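Local coordinates for protein hydrolase, haloacid dehalogenase-like family (Pseudomonas syringae pv. tomato, PDB 3S6J) that binds calcium and probably acts as a sugar-phosphatase, through a haloacid dehalogenase-like hydrolase domain with a helical cap, at residues I37-M41 and W42-R46; L130-K134 and I135-T139; L213-L216 and N217-E221. One frame throughout, in Å; residues are numbered along the deposited sequence.

Contact 1. Residues I37-M41 and W42-R46; sequences IPLAM and WRIHR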
loop_
_atom_site.group_PDB
_atom_site.type_symbol
_atom_site.label_atom_id
_atom_site.label_comp_id
_atom_site.label_asym_id
_atom_site.label_seq_id
_atom_site.Cartn_x
_atom_site.Cartn_y
_atom_site.Cartn_z
ATOM N N ILE E 37 14.121 9.440 -11.343
ATOM C CA ILE E 37 14.287 8.123 -10.737
ATOM C C ILE E 37 12.890 7.518 -10.610
ATOM O O ILE E 37 12.259 7.584 -9.560
ATOM C CB ILE E 37 14.976 8.189 -9.355
ATOM C CG1 ILE E 37 16.255 9.014 -9.443
ATOM C CG2 ILE E 37 15.283 6.763 -8.818
ATOM C CD1 ILE E 37 17.134 8.936 -8.206
ATOM N N PRO E 38 12.390 6.964 -11.719
ATOM C CA PRO E 38 11.014 6.497 -11.823
ATOM C C PRO E 38 10.914 5.138 -11.160
ATOM O O PRO E 38 11.571 4.182 -11.589
ATOM C CB PRO E 38 10.804 6.394 -13.336
ATOM C CG PRO E 38 12.148 6.051 -13.868
ATOM C CD PRO E 38 13.166 6.696 -12.947
ATOM N N LEU E 39 10.127 5.070 -10.096
ATOM C CA LEU E 39 10.013 3.865 -9.285
ATOM C C LEU E 39 8.540 3.660 -9.054
ATOM O O LEU E 39 7.850 4.615 -8.705
ATOM C CB LEU E 39 10.685 4.083 -7.937
ATOM C CG LEU E 39 11.656 2.979 -7.567
ATOM C CD1 LEU E 39 13.070 3.402 -7.936
ATOM C CD2 LEU E 39 11.542 2.668 -6.085
ATOM N N ALA E 40 8.049 2.443 -9.274
ATOM C CA ALA E 40 6.636 2.158 -9.035
ATOM C C ALA E 40 6.316 2.452 -7.574
ATOM O O ALA E 40 7.146 2.280 -6.684
ATOM C CB ALA E 40 6.294 0.709 -9.392
HETATM N N MSE E 41 5.115 2.916 -7.305
HETATM C CA MSE E 41 4.805 3.267 -5.925
HETATM C C MSE E 41 4.792 2.136 -4.892
HETATM O O MSE E 41 5.035 2.395 -3.725
HETATM C CB MSE E 41 3.550 4.131 -5.853
HETATM C CG MSE E 41 3.958 5.607 -5.870
HETATM SE SE MSE E 41 2.502 6.618 -6.317
HETATM C CE MSE E 41 2.068 7.336 -4.539
ATOM N N TRP E 42 4.544 0.900 -5.300
ATOM C CA TRP E 42 4.627 -0.212 -4.338
ATOM C C TRP E 42 6.059 -0.383 -3.761
ATOM O O TRP E 42 6.222 -0.690 -2.566
ATOM C CB TRP E 42 4.112 -1.525 -4.942
ATOM C CG TRP E 42 5.077 -2.152 -5.910
ATOM C CD1 TRP E 42 5.261 -1.815 -7.220
ATOM C CD2 TRP E 42 5.984 -3.229 -5.639
ATOM N NE1 TRP E 42 6.241 -2.618 -7.779
ATOM C CE2 TRP E 42 6.693 -3.489 -6.827
ATOM C CE3 TRP E 42 6.268 -3.990 -4.503
ATOM C CZ2 TRP E 42 7.685 -4.473 -6.910
ATOM C CZ3 TRP E 42 7.236 -4.971 -4.587
ATOM C CH2 TRP E 42 7.933 -5.203 -5.787
ATOM N N ARG E 43 7.080 -0.162 -4.599
ATOM C CA ARG E 43 8.482 -0.230 -4.172
ATOM C C ARG E 43 8.813 0.875 -3.169
ATOM O O ARG E 43 9.580 0.662 -2.239
ATOM C CB ARG E 43 9.463 -0.167 -5.379
ATOM C CG ARG E 43 9.063 -1.025 -6.588
ATOM C CD ARG E 43 10.213 -1.321 -7.562
ATOM N NE ARG E 43 11.013 -2.414 -7.012
ATOM C CZ ARG E 43 11.161 -3.617 -7.559
ATOM N NH1 ARG E 43 10.605 -3.911 -8.720
ATOM N NH2 ARG E 43 11.899 -4.519 -6.936
ATOM N N ILE E 44 8.245 2.065 -3.361
ATOM C CA ILE E 44 8.426 3.152 -2.392
ATOM C C ILE E 44 7.714 2.835 -1.066
ATOM O O ILE E 44 8.246 3.086 0.020
ATOM C CB ILE E 44 7.941 4.516 -2.948
ATOM C CG1 ILE E 44 8.777 4.913 -4.181
ATOM C CG2 ILE E 44 8.038 5.591 -1.859
ATOM C CD1 ILE E 44 8.172 6.005 -5.074
ATOM N N HIS E 45 6.523 2.254 -1.171
ATOM C CA HIS E 45 5.697 1.918 0.002
ATOM C C HIS E 45 6.419 0.874 0.850
ATOM O O HIS E 45 6.347 0.899 2.077
ATOM C CB HIS E 45 4.312 1.399 -0.447
ATOM C CG HIS E 45 3.308 1.259 0.665
ATOM N ND1 HIS E 45 1.996 0.937 0.434
ATOM C CD2 HIS E 45 3.434 1.424 2.011
ATOM C CE1 HIS E 45 1.340 0.910 1.588
ATOM N NE2 HIS E 45 2.195 1.199 2.552
ATOM N N ARG E 46 7.132 -0.034 0.192
ATOM C CA ARG E 46 7.883 -1.085 0.889
ATOM C C ARG E 46 8.935 -0.531 1.854
ATOM O O ARG E 46 9.269 -1.177 2.848
ATOM C CB ARG E 46 8.604 -1.987 -0.122
ATOM C CG ARG E 46 7.785 -3.130 -0.691
ATOM C CD ARG E 46 8.707 -4.324 -1.035
ATOM N NE ARG E 46 9.875 -3.958 -1.853
ATOM C CZ ARG E 46 10.563 -4.821 -2.614
ATOM N NH1 ARG E 46 10.209 -6.104 -2.670
ATOM N NH2 ARG E 46 11.606 -4.406 -3.324
#
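His45 N donates to Met41 O at 3.0 Å with an N-H...O angle of 153°, an i to i+4 bond of the first helical turn. Arg43 N makes a weak i to i+3 bond to Ala40 O. Ala40 occupies the N-cap position, and its methyl comes obliquely to the indole of Trp42, with Ala40 CB 3.5 Å from Trp42 CD1. Trp42 CG, between its backbone N and carbonyl carbon (chi1 75°), turns the indole back toward this methyl. One face of the indole takes Arg43 CG, 3.3 Å above the plane toward the rim. The Arg43 chain then bends at chi3 (80°), which brings a face of the guanidinium over Trp42 CZ2; the guanidinium of Arg46 likewise places a face over Trp42 CZ3. The charge of Arg43 is shared between Glu62 and Glu210 of the second subunit, in salt bridges, while Arg46 also pairs with Glu62. On another side of the turn, Leu39 CD2 lies 3.6 Å from Arg43 CB, the two side chains crossing near a right angle, and 4.0 Å from Ile44 CG1. Met41, a selenomethionine, packs on Val25 and Lys29 of helix 21-34, and Met41 N is hydrogen-bonded to Asp19 of the second subunit. The His45 imidazole bonds Gly193 O and the hydroxyl of Tyr22 of the second subunit, and its side chain lies about 5 Å from a bound calcium ion. The whole is a helix N-terminus in the helical region that follows the first strand of the hydrolase fold, consistent with a HAD cap, set at a subunit interface beside the calcium.

Contact 2. Residues L130-K134 and I135-T139; sequences LDINK and INIVT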
loop_
_atom_site.group_PDB
_atom_site.type_symbol
_atom_site.label_atom_id
_atom_site.label_comp_id
_atom_site.label_asym_id
_atom_site.label_seq_id
_atom_site.Cartn_x
_atom_site.Cartn_y
_atom_site.Cartn_z
ATOM N N LEU E 130 -0.987 16.930 19.516
ATOM C CA LEU E 130 0.111 16.857 20.480
ATOM C C LEU E 130 1.230 17.832 20.104
ATOM O O LEU E 130 1.555 18.030 18.921
ATOM C CB LEU E 130 0.672 15.432 20.592
ATOM C CG LEU E 130 -0.159 14.286 21.197
ATOM C CD1 LEU E 130 0.570 12.957 21.041
ATOM C CD2 LEU E 130 -0.522 14.509 22.667
ATOM N N ASP E 131 1.832 18.435 21.121
ATOM C CA ASP E 131 2.938 19.354 20.915
ATOM C C ASP E 131 4.256 18.602 21.082
ATOM O O ASP E 131 4.549 18.072 22.151
ATOM C CB ASP E 131 2.829 20.511 21.909
ATOM C CG ASP E 131 3.912 21.551 21.730
ATOM O OD1 ASP E 131 5.040 21.187 21.342
ATOM O OD2 ASP E 131 3.631 22.741 21.990
ATOM N N ILE E 132 5.039 18.548 20.011
ATOM C CA ILE E 132 6.277 17.790 20.017
ATOM C C ILE E 132 7.060 17.992 21.317
ATOM O O ILE E 132 7.229 17.045 22.095
ATOM C CB ILE E 132 7.163 18.108 18.796
ATOM C CG1 ILE E 132 8.406 17.204 18.807
ATOM C CG2 ILE E 132 7.532 19.594 18.769
ATOM C CD1 ILE E 132 9.275 17.284 17.548
ATOM N N ASN E 133 7.505 19.222 21.573
ATOM C CA ASN E 133 8.322 19.487 22.758
ATOM C C ASN E 133 7.601 19.285 24.100
ATOM O O ASN E 133 8.141 19.606 25.157
ATOM C CB ASN E 133 9.026 20.856 22.669
ATOM C CG ASN E 133 8.056 22.020 22.537
ATOM O OD1 ASN E 133 8.190 22.861 21.638
ATOM N ND2 ASN E 133 7.081 22.084 23.438
ATOM N N LYS E 134 6.398 18.724 24.053
ATOM C CA LYS E 134 5.634 18.452 25.265
ATOM C C LYS E 134 5.451 16.950 25.538
ATOM O O LYS E 134 4.766 16.572 26.494
ATOM C CB LYS E 134 4.264 19.127 25.192
ATOM C CG LYS E 134 4.266 20.647 25.397
ATOM C CD LYS E 134 2.978 21.262 24.836
ATOM C CE LYS E 134 2.631 22.608 25.447
ATOM N NZ LYS E 134 1.735 22.433 26.629
ATOM N N ILE E 135 6.050 16.100 24.702
ATOM C CA ILE E 135 5.931 14.646 24.865
ATOM C C ILE E 135 7.281 13.941 24.827
ATOM O O ILE E 135 8.324 14.567 24.635
ATOM C CB ILE E 135 5.074 14.009 23.753
ATOM C CG1 ILE E 135 5.581 14.455 22.377
ATOM C CG2 ILE E 135 3.600 14.345 23.941
ATOM C CD1 ILE E 135 5.125 13.578 21.235
ATOM N N ASN E 136 7.246 12.624 25.004
ATOM C CA ASN E 136 8.425 11.786 24.830
ATOM C C ASN E 136 8.531 11.316 23.385
ATOM O O ASN E 136 7.736 10.495 22.925
ATOM C CB ASN E 136 8.353 10.577 25.764
ATOM C CG ASN E 136 8.691 10.924 27.207
ATOM O OD1 ASN E 136 9.324 11.943 27.494
ATOM N ND2 ASN E 136 8.293 10.057 28.118
ATOM N N ILE E 137 9.505 11.850 22.663
ATOM C CA ILE E 137 9.689 11.493 21.265
ATOM C C ILE E 137 11.154 11.543 20.852
ATOM O O ILE E 137 11.913 12.404 21.301
ATOM C CB ILE E 137 8.862 12.402 20.328
ATOM C CG1 ILE E 137 9.112 12.030 18.866
ATOM C CG2 ILE E 137 9.197 13.870 20.565
ATOM C CD1 ILE E 137 8.158 12.703 17.901
ATOM N N VAL E 138 11.540 10.596 20.005
ATOM C CA VAL E 138 12.865 10.573 19.400
ATOM C C VAL E 138 12.698 10.622 17.891
ATOM O O VAL E 138 11.823 9.955 17.338
ATOM C CB VAL E 138 13.640 9.299 19.787
ATOM C CG1 VAL E 138 14.889 9.182 18.972
ATOM C CG2 VAL E 138 13.996 9.332 21.258
ATOM N N THR E 139 13.523 11.428 17.228
ATOM C CA THR E 139 13.487 11.527 15.776
ATOM C C THR E 139 14.833 11.156 15.164
ATOM O O THR E 139 15.820 10.945 15.872
ATOM C CB THR E 139 13.062 12.948 15.305
ATOM O OG1 THR E 139 14.111 13.890 15.574
ATOM C CG2 THR E 139 11.822 13.386 16.028
#
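Ile132 and Ile137 meet with their side chains crossing at about a right angle, Ile132 CG1 touching Ile137 CG2 at 3.9 Å. In Ile132 the longer branch lies anti to the backbone N (chi1 -176°), which directs CG1 to the strand residue, although the CB of Ile132 itself points away. Ile137 offers the shorter branch: its CG2 falls between backbone N and carbonyl carbon and faces Ile132, also lying 4.0 Å from Ile132 O. Ile135 is turned differently. Here CG1 holds the position between N and C (chi1 51°), folding it back over the preceding turn to 3.1 Å from Ile132 O, while CG2, beside the backbone N, meets Leu130 CD2 at 4.3 Å. The two branches of Ile135 thus face two different parts of the 130-134 segment. A backbone bond from Ile135 N to Ile132 O, 3.0 Å long with an N-H...O angle of 163°, closes the turn beneath these side chains. Lys134 N to Asp131 O, 2.7 Å, makes the preceding i to i+3 bond, so two successive bonds of that type wind the short 3-10 segment 132-134. Beyond the turn, Ile132 and Ile135 both pack on Leu125 of helix 118-127, and Ile137 lies on Ile112 of the neighbouring strand. Asn136 and Val138 make backbone bonds with Ile112 and Thr114, at and just past the end of that strand. The arrangement is the return leg of a beta-alpha-beta crossover, in which strand 110-113 leads through helix 118-127 and a 3-10 turn to the parallel edge strand 137-138 of the Rossmann-like HAD core.

Contact 3. Residues L213-L216 and N217-E221; sequences LDLL and NHLDE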
loop_
_atom_site.group_PDB
_atom_site.type_symbol
_atom_site.label_atom_id
_atom_site.label_comp_id
_atom_site.label_asym_id
_atom_site.label_seq_id
_atom_site.Cartn_x
_atom_site.Cartn_y
_atom_site.Cartn_z
ATOM N N LEU E 213 -6.953 0.999 17.751
ATOM C CA LEU E 213 -8.171 0.598 18.445
ATOM C C LEU E 213 -8.166 -0.906 18.614
ATOM O O LEU E 213 -8.504 -1.425 19.688
ATOM C CB LEU E 213 -9.429 1.042 17.688
ATOM C CG LEU E 213 -10.811 0.735 18.300
ATOM C CD1 LEU E 213 -11.016 1.447 19.632
ATOM C CD2 LEU E 213 -11.948 1.127 17.347
ATOM N N ASP E 214 -7.784 -1.611 17.555
ATOM C CA ASP E 214 -7.785 -3.063 17.609
ATOM C C ASP E 214 -6.783 -3.507 18.656
ATOM O O ASP E 214 -7.050 -4.401 19.459
ATOM C CB ASP E 214 -7.457 -3.676 16.249
ATOM C CG ASP E 214 -7.719 -5.168 16.218
ATOM O OD1 ASP E 214 -8.479 -5.636 17.111
ATOM O OD2 ASP E 214 -7.170 -5.863 15.318
ATOM N N LEU E 215 -5.625 -2.854 18.654
ATOM C CA LEU E 215 -4.586 -3.154 19.629
ATOM C C LEU E 215 -5.079 -2.850 21.047
ATOM O O LEU E 215 -4.877 -3.637 21.974
ATOM C CB LEU E 215 -3.331 -2.345 19.307
ATOM C CG LEU E 215 -2.241 -2.228 20.368
ATOM C CD1 LEU E 215 -1.781 -3.577 20.847
ATOM C CD2 LEU E 215 -1.087 -1.467 19.777
ATOM N N LEU E 216 -5.722 -1.700 21.205
ATOM C CA LEU E 216 -6.237 -1.278 22.506
ATOM C C LEU E 216 -7.174 -2.336 23.086
ATOM O O LEU E 216 -7.104 -2.653 24.272
ATOM C CB LEU E 216 -6.955 0.073 22.382
ATOM C CG LEU E 216 -7.825 0.608 23.531
ATOM C CD1 LEU E 216 -7.106 0.625 24.878
ATOM C CD2 LEU E 216 -8.317 2.012 23.171
ATOM N N ASN E 217 -8.031 -2.880 22.224
ATOM C CA ASN E 217 -9.014 -3.890 22.601
ATOM C C ASN E 217 -8.392 -5.220 22.969
ATOM O O ASN E 217 -9.055 -6.062 23.540
ATOM C CB ASN E 217 -10.017 -4.102 21.461
ATOM C CG ASN E 217 -11.057 -2.994 21.387
ATOM O OD1 ASN E 217 -11.339 -2.338 22.385
ATOM N ND2 ASN E 217 -11.629 -2.780 20.202
ATOM N N HIS E 218 -7.123 -5.410 22.625
ATOM C CA HIS E 218 -6.419 -6.646 22.937
ATOM C C HIS E 218 -5.187 -6.395 23.782
ATOM O O HIS E 218 -4.295 -7.246 23.861
ATOM C CB HIS E 218 -6.000 -7.347 21.653
ATOM C CG HIS E 218 -7.157 -7.780 20.820
ATOM N ND1 HIS E 218 -7.647 -9.066 20.844
ATOM C CD2 HIS E 218 -7.955 -7.083 19.982
ATOM C CE1 HIS E 218 -8.690 -9.147 20.038
ATOM N NE2 HIS E 218 -8.890 -7.961 19.494
ATOM N N LEU E 219 -5.138 -5.228 24.416
ATOM C CA LEU E 219 -3.963 -4.819 25.172
ATOM C C LEU E 219 -3.460 -5.889 26.161
ATOM O O LEU E 219 -2.250 -6.006 26.417
ATOM C CB LEU E 219 -4.250 -3.505 25.891
ATOM C CG LEU E 219 -3.046 -2.645 26.257
ATOM C CD1 LEU E 219 -2.239 -2.325 25.010
ATOM C CD2 LEU E 219 -3.513 -1.367 26.976
ATOM N N ASP E 220 -4.382 -6.674 26.704
ATOM C CA ASP E 220 -4.033 -7.722 27.670
ATOM C C ASP E 220 -3.230 -8.875 27.080
ATOM O O ASP E 220 -2.416 -9.472 27.777
ATOM C CB ASP E 220 -5.289 -8.285 28.339
ATOM C CG ASP E 220 -5.985 -7.262 29.209
ATOM O OD1 ASP E 220 -5.269 -6.450 29.848
ATOM O OD2 ASP E 220 -7.245 -7.269 29.248
ATOM N N GLU E 221 -3.484 -9.205 25.816
ATOM C CA GLU E 221 -2.768 -10.288 25.132
ATOM C C GLU E 221 -1.271 -10.021 25.100
ATOM O O GLU E 221 -0.456 -10.941 24.959
ATOM C CB GLU E 221 -3.240 -10.429 23.678
ATOM C CG GLU E 221 -4.675 -10.950 23.493
ATOM C CD GLU E 221 -5.012 -11.230 22.021
ATOM O OE1 GLU E 221 -4.357 -10.649 21.116
ATOM O OE2 GLU E 221 -5.941 -12.029 21.767
HETATM O O HOH W 1 -10.919 -4.814 17.701
#
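With Asp214 CG anti to the backbone N (chi1 -169°) and His218 CG beside its own N (chi1 -64°), the carboxylate and the imidazole are brought together one helical turn apart. Their planes stand 86° apart and the side chains approach at a slant. Asp214 OD1 lies 3.4 Å from His218 NE2, and the nearby carboxylate may favour a charged ring. The other oxygen of the carboxylate, Asp214 OD2, accepts from the backbone N of Glu210, which fixes the group at the start of the helix. A water donates a hydrogen bond to Asp214 OD1 at 2.6 Å and accepts a weak bond from Asn217 ND2, bridging the two side chains. Asn217, with CG beside its backbone N, crosses Leu213 at a slant, its ND2 4.1 Å from Leu213 CG.

The backbone bonds change span here. Asn217 N to Leu213 O is an ordinary i to i+4 bond of 3.0 Å. The next two are i to i+3: His218 N binds Leu215 O at 2.9 Å, and Leu219 N binds Leu216 O at 3.2 Å. Leu215 and Leu219 meet loosely through their CD1 atoms, and Leu216 packs against Leu99 and Thr102 of helix 96-105. The His218 ring meets that of Tyr209 from strand 207-209, the two planes only moderately inclined to each other. This is a junction of i to i+3 bonds between helix 212-217 and the weakly bonded 219-222, two short C-terminal segments that follow the edge strand 207-209 of the parallel core sheet.

In the fold
The three contacts lie apart, in series along the chain, and none touches another. Contacts 1 and 2 have centres 30 Å apart and stand on opposite sides of the chain's centre; contacts 1 and 3 are 32 Å apart between centres, contacts 2 and 3 24 Å. Contact 2 includes strand 137-138 and contact 3 follows strand 207-209, the two outermost strands of the core sheet; their nearest atoms are about 14 Å apart. In contact 1 the His45 side chain is about 6 Å from that of Asp172 and about 5 Å from a bound calcium ion. The side chain of Ile137 is about 12 Å from a bound calcium ion. That of Leu215 is about 13 Å from a bound calcium ion.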